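Local coordinates for nuclear import protein MOG1 (PDB 1JHS) that binds the Ran GTPase Gsp1 and takes part in nuclear protein import and poly(A)+ mRNA export, at residues E72-Q75 against F76-D80. The protein carries 1 engineered substitution. Numbering follows the deposited sequence.
Sequences EAWQ and FHVED
Trp74 and Val78, one alpha-helical turn apart in helix 70-83, form an i to i+4 CH-pi contact. Val78 CG2 stands over one indole face, 3.6 Å from the centroid of the Trp74 six-membered ring and 13° off its normal, so the methyl is nearly centred. The torsions together place it: Trp74 has CG beside its carbonyl carbon (chi1 176°), so the indole flanks the helix, and chi2 of 85° turns a face to Val78 CG2, which reaches back from beside its own N. The indole is also anchored by NE1, which donates to Val128 O of strand 124-133, and its ring meets Phe104, tying the helix to the seven-stranded antiparallel sheet. A leucine at Trp74 would probably leave Val128 O without this donor and the Val78 methyl without its aromatic face.

Four i to i+4 bonds join 72-75 to 76-80; the shortest is Val78 N to Trp74 O at 2.8 Å, and the others are Phe76 N to Glu72 O (3.0 Å), His77 N to Ala73 O (3.1 Å) and Glu79 N to Gln75 O (2.9 Å). His77 turns its ring back along the helix, its NE2 hydrogen-bonded to Asp139, and brings CD2 to 3.1 Å from Ala73 O.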
loop_
_atom_site.group_PDB
_atom_site.type_symbol
_atom_site.label_atom_id
_atom_site.label_comp_id
_atom_site.label_asym_id
_atom_site.label_seq_id
_atom_site.Cartn_x
_atom_site.Cartn_y
_atom_site.Cartn_z
ATOM N N GLU A 72 -10.181 -6.599 11.601
ATOM C CA GLU A 72 -11.162 -7.250 10.747
ATOM C C GLU A 72 -11.500 -6.370 9.546
ATOM O O GLU A 72 -11.645 -6.871 8.423
ATOM C CB GLU A 72 -12.434 -7.574 11.542
ATOM C CG GLU A 72 -12.458 -8.971 12.098
ATOM C CD GLU A 72 -13.683 -9.217 12.981
ATOM O OE1 GLU A 72 -14.780 -8.693 12.664
ATOM O OE2 GLU A 72 -13.530 -9.942 13.992
ATOM N N ALA A 73 -11.611 -5.060 9.768
ATOM C CA ALA A 73 -11.900 -4.132 8.670
ATOM C C ALA A 73 -10.718 -4.157 7.682
ATOM O O ALA A 73 -10.898 -4.131 6.462
ATOM C CB ALA A 73 -12.104 -2.712 9.210
ATOM N N TRP A 74 -9.514 -4.211 8.224
ATOM C CA TRP A 74 -8.321 -4.234 7.382
ATOM C C TRP A 74 -8.315 -5.513 6.545
ATOM O O TRP A 74 -8.093 -5.470 5.323
ATOM C CB TRP A 74 -7.072 -4.137 8.264
ATOM C CG TRP A 74 -5.768 -4.252 7.525
ATOM C CD1 TRP A 74 -5.080 -3.240 6.890
ATOM C CD2 TRP A 74 -4.973 -5.430 7.392
ATOM N NE1 TRP A 74 -3.888 -3.730 6.382
ATOM C CE2 TRP A 74 -3.801 -5.069 6.679
ATOM C CE3 TRP A 74 -5.131 -6.770 7.812
ATOM C CZ2 TRP A 74 -2.791 -6.001 6.366
ATOM C CZ3 TRP A 74 -4.120 -7.694 7.496
ATOM C CH2 TRP A 74 -2.970 -7.299 6.783
ATOM N N GLN A 75 -8.578 -6.653 7.179
ATOM C CA GLN A 75 -8.596 -7.922 6.433
ATOM C C GLN A 75 -9.604 -7.884 5.298
ATOM O O GLN A 75 -9.369 -8.420 4.221
ATOM C CB GLN A 75 -8.923 -9.091 7.379
ATOM C CG GLN A 75 -7.847 -9.306 8.452
ATOM C CD GLN A 75 -8.215 -10.433 9.427
ATOM O OE1 GLN A 75 -9.272 -10.396 10.071
ATOM N NE2 GLN A 75 -7.362 -11.429 9.525
ATOM N N PHE A 76 -10.746 -7.251 5.554
ATOM C CA PHE A 76 -11.793 -7.128 4.559
ATOM C C PHE A 76 -11.270 -6.351 3.352
ATOM O O PHE A 76 -11.494 -6.746 2.199
ATOM C CB PHE A 76 -12.994 -6.379 5.162
ATOM C CG PHE A 76 -14.082 -6.063 4.159
ATOM C CD1 PHE A 76 -15.104 -6.963 3.912
ATOM C CD2 PHE A 76 -14.045 -4.872 3.428
ATOM C CE1 PHE A 76 -16.077 -6.691 2.945
ATOM C CE2 PHE A 76 -15.017 -4.591 2.455
ATOM C CZ PHE A 76 -16.029 -5.501 2.215
ATOM N N HIS A 77 -10.576 -5.234 3.618
ATOM C CA HIS A 77 -10.058 -4.418 2.534
ATOM C C HIS A 77 -8.924 -5.084 1.802
ATOM O O HIS A 77 -8.748 -4.861 0.600
ATOM C CB HIS A 77 -9.630 -3.047 3.047
ATOM C CG HIS A 77 -10.787 -2.162 3.381
ATOM N ND1 HIS A 77 -11.668 -1.704 2.424
ATOM C CD2 HIS A 77 -11.234 -1.681 4.565
ATOM C CE1 HIS A 77 -12.609 -0.979 3.006
ATOM N NE2 HIS A 77 -12.370 -0.949 4.306
ATOM N N VAL A 78 -8.147 -5.884 2.523
ATOM C CA VAL A 78 -7.053 -6.629 1.884
ATOM C C VAL A 78 -7.668 -7.647 0.907
ATOM O O VAL A 78 -7.195 -7.798 -0.237
ATOM C CB VAL A 78 -6.187 -7.406 2.942
ATOM C CG1 VAL A 78 -5.197 -8.347 2.209
ATOM C CG2 VAL A 78 -5.363 -6.420 3.780
ATOM N N GLU A 79 -8.708 -8.349 1.368
ATOM C CA GLU A 79 -9.374 -9.368 0.540
ATOM C C GLU A 79 -9.857 -8.750 -0.774
ATOM O O GLU A 79 -9.661 -9.330 -1.852
ATOM C CB GLU A 79 -10.550 -9.996 1.309
ATOM C CG GLU A 79 -11.315 -11.096 0.551
ATOM C CD GLU A 79 -10.478 -12.340 0.246
ATOM O OE1 GLU A 79 -9.506 -12.624 0.976
ATOM O OE2 GLU A 79 -10.803 -13.057 -0.727
ATOM N N ASP A 80 -10.473 -7.569 -0.702
ATOM C CA ASP A 80 -10.936 -6.914 -1.931
ATOM C C ASP A 80 -9.804 -6.672 -2.921
ATOM O O ASP A 80 -9.993 -6.780 -4.140
ATOM C CB ASP A 80 -11.624 -5.588 -1.619
ATOM C CG ASP A 80 -13.010 -5.780 -1.040
ATOM O OD1 ASP A 80 -13.482 -6.931 -0.998
ATOM O OD2 ASP A 80 -13.640 -4.782 -0.624
#